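Local atomic coordinates of serpin B3 (Homo sapiens, PDB entry 4ZK3), a protein that belongs to the serpin family of protease inhibitors, is probably such an inhibitor itself, and as Pso p27 is linked to psoriasis through compact structures that form large aggregates. Residues N8-F13 with F59-E64; K87-F92 with L101-K106; S149-Q154 with K160-E165; D252-L257 with P368-I373; S315-T318 with G322-L325. All coordinates share one frame; numbering follows the deposited sequence.

Contact 1: N8-F13 with F59-E64; sequences NTKFMF and FDQVTE
At the edge of the F59 ring, in the ring's own plane, lies the amide oxygen of N8: OD1 is 3.6 Å from CE1 of F59. The amide plane is turned 56° from that of the ring, so the two groups meet oxygen to rim and do not stack. N8 reaches this place with CG beside its backbone N (chi1 -58°), which swings the amide off the side of the helix toward the phenyl group. T35 of helix 31-42 and V81 of helix 81-91 also touch F59, so the ring sits where several helices converge.

The second flat group is the amide of Q61. Its OE1 approaches the aliphatic part of K10, 3.4 Å from CD and 3.9 Å from CE of that lysine, while the bend at chi4 (-68°) carries NZ off to 4.8 Å from OE1 of Q61. The polar partner of OE1 is ND1 of H58, the residue just before F59-E64, in the same loop.

The contact joins helix 4-19 near its start to the loop that follows helix 47-57, within the helical part of the serpin fold. Farther on, this loop becomes poorly ordered at E64, and residues 65-79 were not modelled. Chemically, both meetings set a carbonyl oxygen against C-H groups, at an aromatic rim and on a lysine chain. Such contacts are weak, and probably contribute a slight electrostatic attraction on top of close packing.

Contact 2: K87-F92 with L101-K106; sequences KLLTEF and LKIANK
I103 points its side chain from the strand at the end of helix 81-91, where it touches F92 and L89. From CB the two branches part. CG2, lodged between the backbone N and the carbonyl carbon, lies 3.8 Å from CB of F92 and close to the F92 carbonyl oxygen. CG1 stands opposite the backbone N (chi1 -170°) and carries CD1 back along the helix toward L89, 4.1 Å from its CD2; the two side chains meet at about a right angle. One isoleucine thus spans the last turn of the helix.

L101 takes up the other side of F92. Its CG comes within 3.4 Å of O of F92, and CD2 packs 3.6 Å from CA of F92, approaching the ring obliquely. That carbonyl oxygen also receives a C-H contact from CA of K102 (3.5 Å, angle at H 126°). The F92 ring itself has L88 O over one face, 3.4 Å above the plane. At the far end, N105 and L89 come from opposite directions, and OD1 of N105 rests 3.6 Å from CD1 of L89. The amide nitrogen of N105 faces elsewhere, bonded to OG of S36.

F92 is where the chain leaves helical geometry, and the hairpin of strands 94-95 and 99-110 follows directly. Strand 174-185 pairs with 99-110 at K102, A104 and K106, and its N178 and I180 touch I103. I32 of helix 31-42 covers both F92 and I103, while L382 of strand 380-387 reaches F92 and L101. The helix end is thus seated on the serpin's large sheet.

Contact 3: S149-Q154 with K160-E165; sequences SWVESQ and KNLIPE
OE2 of E152 has two neighbours: a water that donates a hydrogen bond to it (2.8 Å from water oxygen to OE2), and CG of K160, packed at 3.5 Å. The same water accepts a bond from the backbone N of N161, also 2.8 Å long, and so ties the helix side chain to the main chain of the returning loop. E152 runs extended beyond CG and crosses the lysine obliquely, with OE2 near CB, CG and CD of K160. The charged ends do not join: OE1 of E152 and NZ of K160 are 4.8 Å apart, and NZ bonds instead to O of E157.

Beneath this polar edge, CG2 of V151 meets CD2 of L162 at 3.9 Å, the two side chains crossing at about a right angle. L162 gets there with CG opposite its backbone N (chi1 173°). Both touch A346 of strand 340-351, which lies between strands 174-185 and 325-336 as the inserted reactive loop does in relaxed serpins.

At the end of the helix OG of S153 donates to O of W150 (2.7 Å), on a lone pair in the carbonyl plane, and accepts a bond from NE2 of Q154 (2.8 Å).

Helix 140-153, helix F of the serpin fold, is thus clasped by the chain that follows it across the large sheet. The chemistry is layered: apolar side chains next to the sheet, and above them a water bridge with an opposite charge nearby, whose attraction is probably modest and partly shared with solvent.

Contact 4: D252-L257 with P368-I373; sequences DGLQKL and PFLFFI
P368 opens the strand segment with its CB against CD2 of L254, 3.7 Å apart. F369, next in line, turns its ring from the helix and meets the ring of F387, the planes at about 35°. L370 comes back toward the helix and bears two leucines at once. Its CG lies 3.9 Å from CD1 of L254, with CD2 of L370 a little farther from that same methyl. Its other branch, CD1, is 3.9 Å from CD2 of L257, and these two side chains slide past each other in opposite directions.

L254 can serve both partners because it forks: with CG opposite the backbone N (chi1 -175°), one methyl goes to P368 and the other to L370. L257, one turn later, holds nearly the same torsions and meets the neighbouring methyl of L370. F371, farther along, leaves the helix behind and makes an edge-to-face pair with F287.

All four touching residues are buried and apolar. Strand 369-375 runs antiparallel between strands 241-248 and 380-387, all three in sheet B of the serpin fold, and P248 and R386 of its neighbours also touch L254. Helix 254-260 therefore lies against that sheet, and L261 adds cover to L370.

Contact 5: S315-T318 with G322-L325; sequences SGMT and GLVL
Apolar contacts converge on one methyl, CD1 of L323. CG2 of T318 lies closest to it, at 3.6 Å. M317 adds two atoms: SD at 4.0 Å and CB at 4.1 Å from CD1 of L323. The methionine runs extended past CG and crosses the leucine at about a right angle, offering its flank. T318 presents its methyl because CG2 stands opposite the carbonyl carbon, while OG1 takes the tighter place between N and carbonyl (chi1 46°).

This is a local fold-back: the short, weakly bonded helix 315-318 is followed by a turn that brings L323 back against it, just before strand 325-336 begins. That strand pairs with strand 340-351, and the backbone of V324 bonds to F352, just past the end of the latter, an arrangement consistent with a reactive loop inserted into the large sheet.

Side-chain polar bonds stay local in sequence, whereas main-chain bonds reach farther. OG of S315 bonds to D313, and OG1 of T318 makes a weak bond to O of S320. Main-chain bonds M317 to L116 and L325 to I307 anchor both arms to neighbouring chain. G322 has phi 140°, where a side chain would be jammed against the carbonyl of the residue before.

How the contacts relate
Along the chain contacts 1, 2, 3 and 4 come in series, and contact 5 is nested inside the long loop that contact 4 closes. Contacts 1 and 2, centres 18 Å apart, touch where ND2 of N8 meets CD1 of L88. Contacts 2 and 3, also 18 Å apart, touch through strand 99-110: K106 makes a cation-pi pair with W150, and A104 meets Q154. Helix 81-91 and helix 140-153 thus pack against the same strand. Contacts 4 and 5 lie on opposite sides of the chain's centre, their centres about 40 Å apart. Together they sample the serpin's helical region, large sheet A and sheet B, all part of the single serpin domain.

Contact 1: N8-F13 with F59-E64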
# COMPACT_ATOMS: atom_id res chain seq x y z
N ASN A 8 -7.91 8.57 -0.55
CA ASN A 8 -6.92 7.47 -0.57
C ASN A 8 -7.40 6.24 0.21
O ASN A 8 -7.25 5.09 -0.25
CB ASN A 8 -5.57 8.01 -0.07
CG ASN A 8 -5.03 9.23 -0.93
OD1 ASN A 8 -5.36 9.39 -2.12
ND2 ASN A 8 -4.19 10.06 -0.31
N THR A 9 -7.99 6.49 1.39
CA THR A 9 -8.59 5.43 2.21
C THR A 9 -9.78 4.75 1.54
O THR A 9 -9.96 3.54 1.64
CB THR A 9 -8.95 5.97 3.60
OG1 THR A 9 -7.76 6.41 4.26
CG2 THR A 9 -9.56 4.85 4.47
N LYS A 10 -10.59 5.51 0.81
CA LYS A 10 -11.71 4.88 0.06
C LYS A 10 -11.25 3.97 -1.05
O LYS A 10 -11.75 2.84 -1.22
CB LYS A 10 -12.62 5.97 -0.51
CG LYS A 10 -13.35 6.81 0.56
CD LYS A 10 -14.13 7.95 -0.08
CE LYS A 10 -14.87 8.78 0.96
NZ LYS A 10 -15.97 7.98 1.57
N PHE A 11 -10.29 4.45 -1.81
CA PHE A 11 -9.63 3.64 -2.84
C PHE A 11 -9.03 2.39 -2.25
O PHE A 11 -9.21 1.29 -2.80
CB PHE A 11 -8.57 4.50 -3.56
CG PHE A 11 -7.80 3.77 -4.60
CD1 PHE A 11 -8.43 3.12 -5.62
CD2 PHE A 11 -6.38 3.80 -4.59
CE1 PHE A 11 -7.71 2.48 -6.63
CE2 PHE A 11 -5.66 3.14 -5.56
CZ PHE A 11 -6.32 2.47 -6.60
N MET A 12 -8.39 2.53 -1.09
CA MET A 12 -7.87 1.38 -0.32
C MET A 12 -8.96 0.31 -0.05
O MET A 12 -8.74 -0.88 -0.30
CB MET A 12 -7.21 1.83 1.01
CG MET A 12 -6.66 0.71 1.93
SD MET A 12 -6.25 1.40 3.53
CE MET A 12 -7.86 1.19 4.31
N PHE A 13 -10.15 0.70 0.41
CA PHE A 13 -11.21 -0.29 0.61
C PHE A 13 -11.77 -0.85 -0.70
O PHE A 13 -12.12 -2.06 -0.76
CB PHE A 13 -12.31 0.25 1.49
CG PHE A 13 -11.93 0.28 2.93
CD1 PHE A 13 -11.76 -0.90 3.62
CD2 PHE A 13 -11.68 1.49 3.59
CE1 PHE A 13 -11.39 -0.90 4.96
CE2 PHE A 13 -11.30 1.51 4.92
CZ PHE A 13 -11.15 0.32 5.62
N PHE A 59 -10.33 10.95 -6.49
CA PHE A 59 -9.74 12.29 -6.62
C PHE A 59 -10.82 13.26 -7.08
O PHE A 59 -10.65 14.47 -6.95
CB PHE A 59 -8.59 12.31 -7.63
CG PHE A 59 -7.21 11.90 -7.07
CD1 PHE A 59 -7.07 11.23 -5.86
CD2 PHE A 59 -6.05 12.17 -7.82
CE1 PHE A 59 -5.82 10.85 -5.40
CE2 PHE A 59 -4.81 11.82 -7.37
CZ PHE A 59 -4.69 11.16 -6.15
N ASP A 60 -11.92 12.76 -7.61
CA ASP A 60 -13.02 13.65 -7.95
C ASP A 60 -13.84 14.12 -6.72
O ASP A 60 -14.79 14.90 -6.91
CB ASP A 60 -13.93 13.03 -9.00
CG ASP A 60 -14.60 11.72 -8.55
OD1 ASP A 60 -14.45 11.22 -7.41
OD2 ASP A 60 -15.27 11.15 -9.41
N GLN A 61 -13.46 13.68 -5.51
CA GLN A 61 -14.16 13.99 -4.27
C GLN A 61 -13.31 14.80 -3.32
O GLN A 61 -13.67 14.95 -2.14
CB GLN A 61 -14.57 12.70 -3.52
CG GLN A 61 -15.37 11.70 -4.37
CD GLN A 61 -15.71 10.37 -3.65
OE1 GLN A 61 -15.06 9.95 -2.71
NE2 GLN A 61 -16.78 9.72 -4.12
N VAL A 62 -12.17 15.30 -3.79
CA VAL A 62 -11.24 16.10 -2.99
C VAL A 62 -11.45 17.59 -3.35
O VAL A 62 -11.74 17.87 -4.51
CB VAL A 62 -9.80 15.70 -3.34
CG1 VAL A 62 -8.77 16.55 -2.58
CG2 VAL A 62 -9.63 14.19 -3.12
N THR A 63 -11.22 18.51 -2.39
CA THR A 63 -11.78 19.89 -2.43
C THR A 63 -10.85 21.12 -2.21
O THR A 63 -10.23 21.24 -1.16
CB THR A 63 -12.91 20.01 -1.37
OG1 THR A 63 -12.48 19.44 -0.12
CG2 THR A 63 -14.19 19.29 -1.82
N GLU A 64 -10.79 22.03 -3.19
CA GLU A 64 -10.23 23.42 -3.04
C GLU A 64 -10.23 24.23 -4.39
O GLU A 64 -10.64 25.42 -4.50
CB GLU A 64 -8.82 23.38 -2.41
CG GLU A 64 -8.80 23.60 -0.90
CD GLU A 64 -7.50 23.15 -0.23
OE1 GLU A 64 -6.49 22.97 -0.95
OE2 GLU A 64 -7.49 22.98 1.01

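Contact 2: K87-F92 with L101-K106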
# COMPACT_ATOMS: atom_id res chain seq x y z
N LYS A 87 2.37 17.67 -1.38
CA LYS A 87 2.61 17.96 0.05
C LYS A 87 2.71 16.65 0.84
O LYS A 87 3.61 16.47 1.66
CB LYS A 87 1.47 18.80 0.63
CG LYS A 87 1.58 20.30 0.37
CD LYS A 87 0.75 21.09 1.39
CE LYS A 87 1.25 22.53 1.61
NZ LYS A 87 0.49 23.57 0.86
N LEU A 88 1.79 15.70 0.58
CA LEU A 88 1.91 14.38 1.17
C LEU A 88 3.25 13.71 0.91
O LEU A 88 3.89 13.23 1.85
CB LEU A 88 0.83 13.43 0.66
CG LEU A 88 -0.49 13.35 1.43
CD1 LEU A 88 -1.29 12.21 0.83
CD2 LEU A 88 -0.28 13.18 2.94
N LEU A 89 3.67 13.63 -0.36
CA LEU A 89 4.95 12.97 -0.68
C LEU A 89 6.10 13.48 0.20
O LEU A 89 6.91 12.69 0.71
CB LEU A 89 5.29 13.07 -2.19
CG LEU A 89 4.36 12.28 -3.14
CD1 LEU A 89 4.75 12.54 -4.57
CD2 LEU A 89 4.43 10.77 -2.88
N THR A 90 6.15 14.81 0.41
CA THR A 90 7.17 15.48 1.24
C THR A 90 7.19 14.89 2.65
O THR A 90 8.26 14.62 3.20
CB THR A 90 6.88 17.00 1.39
OG1 THR A 90 6.43 17.54 0.16
CG2 THR A 90 8.14 17.76 1.81
N GLU A 91 6.01 14.71 3.22
CA GLU A 91 5.85 14.19 4.60
C GLU A 91 6.30 12.75 4.75
O GLU A 91 6.78 12.32 5.77
CB GLU A 91 4.40 14.27 4.99
CG GLU A 91 3.81 15.67 4.93
CD GLU A 91 3.97 16.41 6.22
OE1 GLU A 91 3.01 17.13 6.59
OE2 GLU A 91 5.03 16.23 6.88
N PHE A 92 6.17 12.02 3.67
CA PHE A 92 6.51 10.63 3.66
C PHE A 92 7.99 10.40 3.40
O PHE A 92 8.36 9.28 2.97
CB PHE A 92 5.68 9.93 2.56
CG PHE A 92 4.19 9.97 2.76
CD1 PHE A 92 3.62 10.35 3.95
CD2 PHE A 92 3.37 9.59 1.73
CE1 PHE A 92 2.24 10.37 4.11
CE2 PHE A 92 1.99 9.62 1.85
CZ PHE A 92 1.41 9.98 3.06
N LEU A 101 11.23 6.26 6.76
CA LEU A 101 10.14 6.25 5.81
C LEU A 101 10.62 6.93 4.52
O LEU A 101 11.15 8.04 4.56
CB LEU A 101 8.94 6.99 6.40
CG LEU A 101 7.78 7.00 5.42
CD1 LEU A 101 7.26 5.59 5.01
CD2 LEU A 101 6.66 7.81 5.97
N LYS A 102 10.44 6.28 3.38
CA LYS A 102 10.85 6.89 2.17
C LYS A 102 10.00 6.42 1.03
O LYS A 102 9.48 5.30 1.02
CB LYS A 102 12.31 6.71 1.87
CG LYS A 102 12.79 5.33 1.73
CD LYS A 102 14.26 5.20 1.39
CE LYS A 102 14.66 3.76 1.55
NZ LYS A 102 15.92 3.36 0.81
N ILE A 103 9.82 7.31 0.07
CA ILE A 103 9.01 7.03 -1.10
C ILE A 103 9.65 7.68 -2.28
O ILE A 103 10.05 8.84 -2.19
CB ILE A 103 7.58 7.49 -0.84
CG1 ILE A 103 6.62 6.99 -1.93
CG2 ILE A 103 7.51 8.98 -0.66
CD1 ILE A 103 5.22 6.99 -1.45
N ALA A 104 9.65 6.99 -3.41
CA ALA A 104 10.18 7.57 -4.63
C ALA A 104 9.32 7.17 -5.83
O ALA A 104 8.74 6.06 -5.87
CB ALA A 104 11.58 7.04 -4.84
N ASN A 105 9.33 8.04 -6.82
CA ASN A 105 8.67 7.89 -8.07
C ASN A 105 9.67 8.00 -9.16
O ASN A 105 10.57 8.81 -9.10
CB ASN A 105 7.62 9.02 -8.19
CG ASN A 105 6.49 8.84 -7.24
OD1 ASN A 105 6.14 9.73 -6.42
ND2 ASN A 105 5.92 7.69 -7.31
N LYS A 106 9.53 7.19 -10.20
CA LYS A 106 10.44 7.25 -11.31
C LYS A 106 9.81 6.88 -12.65
O LYS A 106 9.00 5.99 -12.73
CB LYS A 106 11.67 6.32 -11.06
CG LYS A 106 12.83 6.56 -12.05
CD LYS A 106 14.08 5.83 -11.62
CE LYS A 106 15.24 6.04 -12.56
NZ LYS A 106 16.56 5.53 -12.03

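Contact 3: S149-Q154 with K160-E165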
# COMPACT_ATOMS: atom_id res chain seq x y z
N SER A 149 15.90 -3.84 -10.31
CA SER A 149 16.99 -3.54 -9.37
C SER A 149 16.87 -2.21 -8.75
O SER A 149 17.21 -2.04 -7.57
CB SER A 149 18.42 -3.67 -10.00
OG SER A 149 18.58 -5.00 -10.45
N TRP A 150 16.49 -1.20 -9.52
CA TRP A 150 16.19 0.07 -8.90
C TRP A 150 15.17 -0.08 -7.75
O TRP A 150 15.34 0.49 -6.63
CB TRP A 150 15.65 1.06 -9.92
CG TRP A 150 15.41 2.35 -9.33
CD1 TRP A 150 16.32 3.30 -9.05
CD2 TRP A 150 14.13 2.89 -8.90
NE1 TRP A 150 15.71 4.40 -8.46
CE2 TRP A 150 14.37 4.16 -8.37
CE3 TRP A 150 12.82 2.39 -8.92
CZ2 TRP A 150 13.35 4.97 -7.90
CZ3 TRP A 150 11.81 3.18 -8.41
CH2 TRP A 150 12.07 4.46 -7.93
N VAL A 151 14.12 -0.85 -8.01
CA VAL A 151 13.11 -1.12 -6.99
C VAL A 151 13.71 -1.80 -5.74
O VAL A 151 13.44 -1.37 -4.65
CB VAL A 151 11.94 -1.91 -7.57
CG1 VAL A 151 11.02 -2.39 -6.46
CG2 VAL A 151 11.14 -1.03 -8.58
N GLU A 152 14.50 -2.87 -5.92
CA GLU A 152 15.27 -3.45 -4.80
C GLU A 152 16.01 -2.39 -4.04
O GLU A 152 15.97 -2.35 -2.79
CB GLU A 152 16.25 -4.53 -5.25
CG GLU A 152 15.59 -5.73 -5.90
CD GLU A 152 16.52 -6.97 -5.89
OE1 GLU A 152 17.52 -6.96 -5.13
OE2 GLU A 152 16.25 -7.94 -6.62
N SER A 153 16.63 -1.48 -4.77
CA SER A 153 17.47 -0.46 -4.20
C SER A 153 16.68 0.55 -3.40
O SER A 153 17.25 1.18 -2.53
CB SER A 153 18.35 0.25 -5.29
OG SER A 153 17.75 1.45 -5.80
N GLN A 154 15.36 0.67 -3.63
CA GLN A 154 14.58 1.60 -2.84
C GLN A 154 13.76 0.90 -1.72
O GLN A 154 12.94 1.55 -1.14
CB GLN A 154 13.59 2.38 -3.76
CG GLN A 154 14.20 3.00 -4.99
CD GLN A 154 15.21 4.06 -4.61
OE1 GLN A 154 14.90 4.99 -3.87
NE2 GLN A 154 16.44 3.86 -5.03
N LYS A 160 11.62 -7.83 -4.73
CA LYS A 160 12.39 -8.36 -5.85
C LYS A 160 11.52 -8.71 -6.99
O LYS A 160 10.40 -9.11 -6.81
CB LYS A 160 13.11 -9.62 -5.39
CG LYS A 160 14.11 -9.42 -4.25
CD LYS A 160 15.00 -10.70 -4.16
CE LYS A 160 16.18 -10.53 -3.29
NZ LYS A 160 15.72 -10.04 -1.98
N ASN A 161 12.03 -8.55 -8.21
CA ASN A 161 11.35 -9.03 -9.40
C ASN A 161 9.93 -8.39 -9.57
O ASN A 161 8.95 -9.04 -9.94
CB ASN A 161 11.36 -10.57 -9.46
CG ASN A 161 11.05 -11.12 -10.87
OD1 ASN A 161 10.07 -11.83 -11.08
ND2 ASN A 161 11.90 -10.80 -11.82
N LEU A 162 9.83 -7.10 -9.29
CA LEU A 162 8.53 -6.44 -9.31
C LEU A 162 7.77 -6.74 -10.59
O LEU A 162 6.61 -7.05 -10.54
CB LEU A 162 8.71 -4.91 -9.13
CG LEU A 162 7.39 -4.12 -9.31
CD1 LEU A 162 6.33 -4.48 -8.25
CD2 LEU A 162 7.71 -2.63 -9.36
N ILE A 163 8.48 -6.65 -11.73
CA ILE A 163 7.91 -6.83 -13.04
C ILE A 163 8.41 -8.20 -13.61
O ILE A 163 9.57 -8.31 -14.00
CB ILE A 163 8.30 -5.72 -14.01
CG1 ILE A 163 7.93 -4.30 -13.49
CG2 ILE A 163 7.57 -5.94 -15.33
CD1 ILE A 163 8.58 -3.22 -14.32
N PRO A 164 7.55 -9.22 -13.59
CA PRO A 164 7.95 -10.52 -14.11
C PRO A 164 8.02 -10.53 -15.65
O PRO A 164 7.59 -9.58 -16.31
CB PRO A 164 6.86 -11.47 -13.59
CG PRO A 164 6.30 -10.78 -12.38
CD PRO A 164 6.27 -9.34 -12.86
N GLU A 165 8.59 -11.60 -16.21
CA GLU A 165 8.79 -11.69 -17.65
C GLU A 165 7.41 -11.70 -18.20
O GLU A 165 6.48 -12.11 -17.51
CB GLU A 165 9.46 -13.02 -18.00
CG GLU A 165 10.72 -13.29 -17.20
CD GLU A 165 11.31 -14.63 -17.54
OE1 GLU A 165 11.34 -15.50 -16.62
OE2 GLU A 165 11.69 -14.79 -18.73
O HOH W 1 14.65 -7.87 -8.86

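Contact 4: D252-L257 with P368-I373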
# COMPACT_ATOMS: atom_id res chain seq x y z
N ASP A 252 -14.01 -16.82 14.12
CA ASP A 252 -14.56 -16.84 12.78
C ASP A 252 -15.28 -15.57 12.44
O ASP A 252 -15.93 -15.48 11.41
CB ASP A 252 -15.54 -18.03 12.67
CG ASP A 252 -16.81 -17.85 13.53
OD1 ASP A 252 -16.72 -17.37 14.69
OD2 ASP A 252 -17.90 -18.18 13.03
N GLY A 253 -15.17 -14.55 13.28
CA GLY A 253 -15.92 -13.30 13.03
C GLY A 253 -15.36 -12.35 11.95
O GLY A 253 -15.95 -11.30 11.72
N LEU A 254 -14.25 -12.70 11.29
CA LEU A 254 -13.57 -11.76 10.36
C LEU A 254 -14.46 -11.36 9.18
O LEU A 254 -14.54 -10.18 8.84
CB LEU A 254 -12.20 -12.29 9.87
CG LEU A 254 -11.41 -11.28 9.01
CD1 LEU A 254 -11.10 -10.06 9.83
CD2 LEU A 254 -10.09 -11.81 8.48
N GLN A 255 -15.18 -12.33 8.61
CA GLN A 255 -16.01 -12.06 7.42
C GLN A 255 -17.01 -10.94 7.66
O GLN A 255 -17.20 -10.11 6.77
CB GLN A 255 -16.71 -13.34 6.91
CG GLN A 255 -16.60 -13.54 5.40
CD GLN A 255 -17.85 -14.14 4.79
OE1 GLN A 255 -17.82 -15.25 4.27
NE2 GLN A 255 -18.97 -13.42 4.86
N LYS A 256 -17.59 -10.86 8.84
CA LYS A 256 -18.52 -9.76 9.11
C LYS A 256 -17.78 -8.43 9.18
O LYS A 256 -18.22 -7.43 8.58
CB LYS A 256 -19.29 -9.94 10.43
CG LYS A 256 -20.43 -8.91 10.62
CD LYS A 256 -20.80 -8.70 12.08
CE LYS A 256 -21.95 -7.71 12.24
NZ LYS A 256 -22.60 -7.74 13.59
N LEU A 257 -16.68 -8.40 9.94
CA LEU A 257 -15.89 -7.19 10.09
C LEU A 257 -15.50 -6.67 8.73
O LEU A 257 -15.60 -5.46 8.48
CB LEU A 257 -14.65 -7.47 10.93
CG LEU A 257 -13.73 -6.32 11.32
CD1 LEU A 257 -14.48 -5.28 12.13
CD2 LEU A 257 -12.53 -6.86 12.11
N PRO A 368 -7.49 -14.76 12.67
CA PRO A 368 -7.27 -13.78 11.65
C PRO A 368 -7.59 -12.37 12.06
O PRO A 368 -8.60 -12.16 12.75
CB PRO A 368 -8.21 -14.21 10.55
CG PRO A 368 -8.21 -15.67 10.67
CD PRO A 368 -8.19 -15.93 12.14
N PHE A 369 -6.75 -11.42 11.64
CA PHE A 369 -6.94 -10.01 11.99
C PHE A 369 -6.60 -9.09 10.82
O PHE A 369 -5.90 -9.52 9.89
CB PHE A 369 -6.13 -9.64 13.23
CG PHE A 369 -4.62 -9.85 13.07
CD1 PHE A 369 -3.80 -8.85 12.53
CD2 PHE A 369 -4.02 -11.04 13.49
CE1 PHE A 369 -2.43 -9.03 12.40
CE2 PHE A 369 -2.64 -11.23 13.39
CZ PHE A 369 -1.83 -10.23 12.83
N LEU A 370 -7.12 -7.83 10.87
CA LEU A 370 -6.73 -6.76 9.95
C LEU A 370 -5.70 -5.82 10.57
O LEU A 370 -5.65 -5.65 11.78
CB LEU A 370 -7.94 -5.98 9.49
CG LEU A 370 -9.08 -6.84 8.96
CD1 LEU A 370 -10.41 -6.05 8.98
CD2 LEU A 370 -8.83 -7.41 7.58
N PHE A 371 -4.80 -5.27 9.77
CA PHE A 371 -3.83 -4.39 10.37
C PHE A 371 -3.46 -3.37 9.32
O PHE A 371 -3.59 -3.62 8.08
CB PHE A 371 -2.63 -5.19 10.92
CG PHE A 371 -1.83 -5.90 9.85
CD1 PHE A 371 -2.25 -7.14 9.35
CD2 PHE A 371 -0.66 -5.35 9.33
CE1 PHE A 371 -1.56 -7.81 8.34
CE2 PHE A 371 0.04 -6.01 8.29
CZ PHE A 371 -0.43 -7.24 7.79
N PHE A 372 -2.96 -2.24 9.77
CA PHE A 372 -2.44 -1.24 8.85
C PHE A 372 -1.45 -0.34 9.53
O PHE A 372 -1.42 -0.26 10.77
CB PHE A 372 -3.55 -0.45 8.16
CG PHE A 372 -4.40 0.37 9.07
CD1 PHE A 372 -4.05 1.68 9.37
CD2 PHE A 372 -5.61 -0.13 9.56
CE1 PHE A 372 -4.89 2.45 10.16
CE2 PHE A 372 -6.44 0.62 10.38
CZ PHE A 372 -6.10 1.94 10.66
N ILE A 373 -0.62 0.30 8.70
CA ILE A 373 0.39 1.22 9.15
C ILE A 373 -0.03 2.61 8.67
O ILE A 373 -0.19 2.85 7.48
CB ILE A 373 1.79 0.84 8.67
CG1 ILE A 373 2.23 -0.50 9.29
CG2 ILE A 373 2.80 1.94 9.02
CD1 ILE A 373 3.42 -1.13 8.59

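Contact 5: S315-T318 with G322-L325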
# COMPACT_ATOMS: atom_id res chain seq x y z
N SER A 315 -2.51 11.67 -24.35
CA SER A 315 -1.87 12.63 -25.23
C SER A 315 -1.18 13.72 -24.44
O SER A 315 -0.36 14.50 -24.98
CB SER A 315 -2.91 13.24 -26.19
OG SER A 315 -3.88 13.99 -25.50
N GLY A 316 -1.52 13.81 -23.14
CA GLY A 316 -0.78 14.73 -22.25
C GLY A 316 0.67 14.28 -21.94
O GLY A 316 1.50 15.05 -21.39
N MET A 317 0.98 13.05 -22.29
CA MET A 317 2.35 12.51 -22.10
C MET A 317 3.24 12.87 -23.27
O MET A 317 4.44 13.12 -23.08
CB MET A 317 2.33 11.02 -21.95
CG MET A 317 1.77 10.56 -20.61
SD MET A 317 1.88 8.78 -20.41
CE MET A 317 1.17 8.49 -18.81
N THR A 318 2.66 12.86 -24.48
CA THR A 318 3.41 12.91 -25.73
C THR A 318 3.04 14.07 -26.63
O THR A 318 3.86 14.49 -27.41
CB THR A 318 3.24 11.58 -26.50
OG1 THR A 318 1.86 11.21 -26.52
CG2 THR A 318 4.02 10.43 -25.80
N GLY A 322 -2.22 7.76 -28.71
CA GLY A 322 -1.68 6.53 -29.24
C GLY A 322 -1.10 5.64 -28.16
O GLY A 322 -1.01 4.42 -28.34
N LEU A 323 -0.66 6.24 -27.05
CA LEU A 323 -0.14 5.46 -25.87
C LEU A 323 -1.28 4.77 -25.17
O LEU A 323 -2.33 5.39 -24.98
CB LEU A 323 0.56 6.37 -24.85
CG LEU A 323 2.08 6.49 -25.03
CD1 LEU A 323 2.64 7.59 -24.14
CD2 LEU A 323 2.77 5.17 -24.73
N VAL A 324 -1.05 3.50 -24.84
CA VAL A 324 -2.00 2.64 -24.10
C VAL A 324 -1.23 1.89 -23.02
O VAL A 324 -0.07 1.52 -23.24
CB VAL A 324 -2.64 1.60 -25.02
CG1 VAL A 324 -3.62 0.75 -24.26
CG2 VAL A 324 -3.32 2.31 -26.20
N LEU A 325 -1.84 1.67 -21.85
CA LEU A 325 -1.19 0.87 -20.81
C LEU A 325 -1.47 -0.61 -21.00
O LEU A 325 -2.65 -1.06 -21.13
CB LEU A 325 -1.64 1.25 -19.41
CG LEU A 325 -1.46 2.70 -19.01
CD1 LEU A 325 -1.89 2.87 -17.55
CD2 LEU A 325 -0.05 3.17 -19.26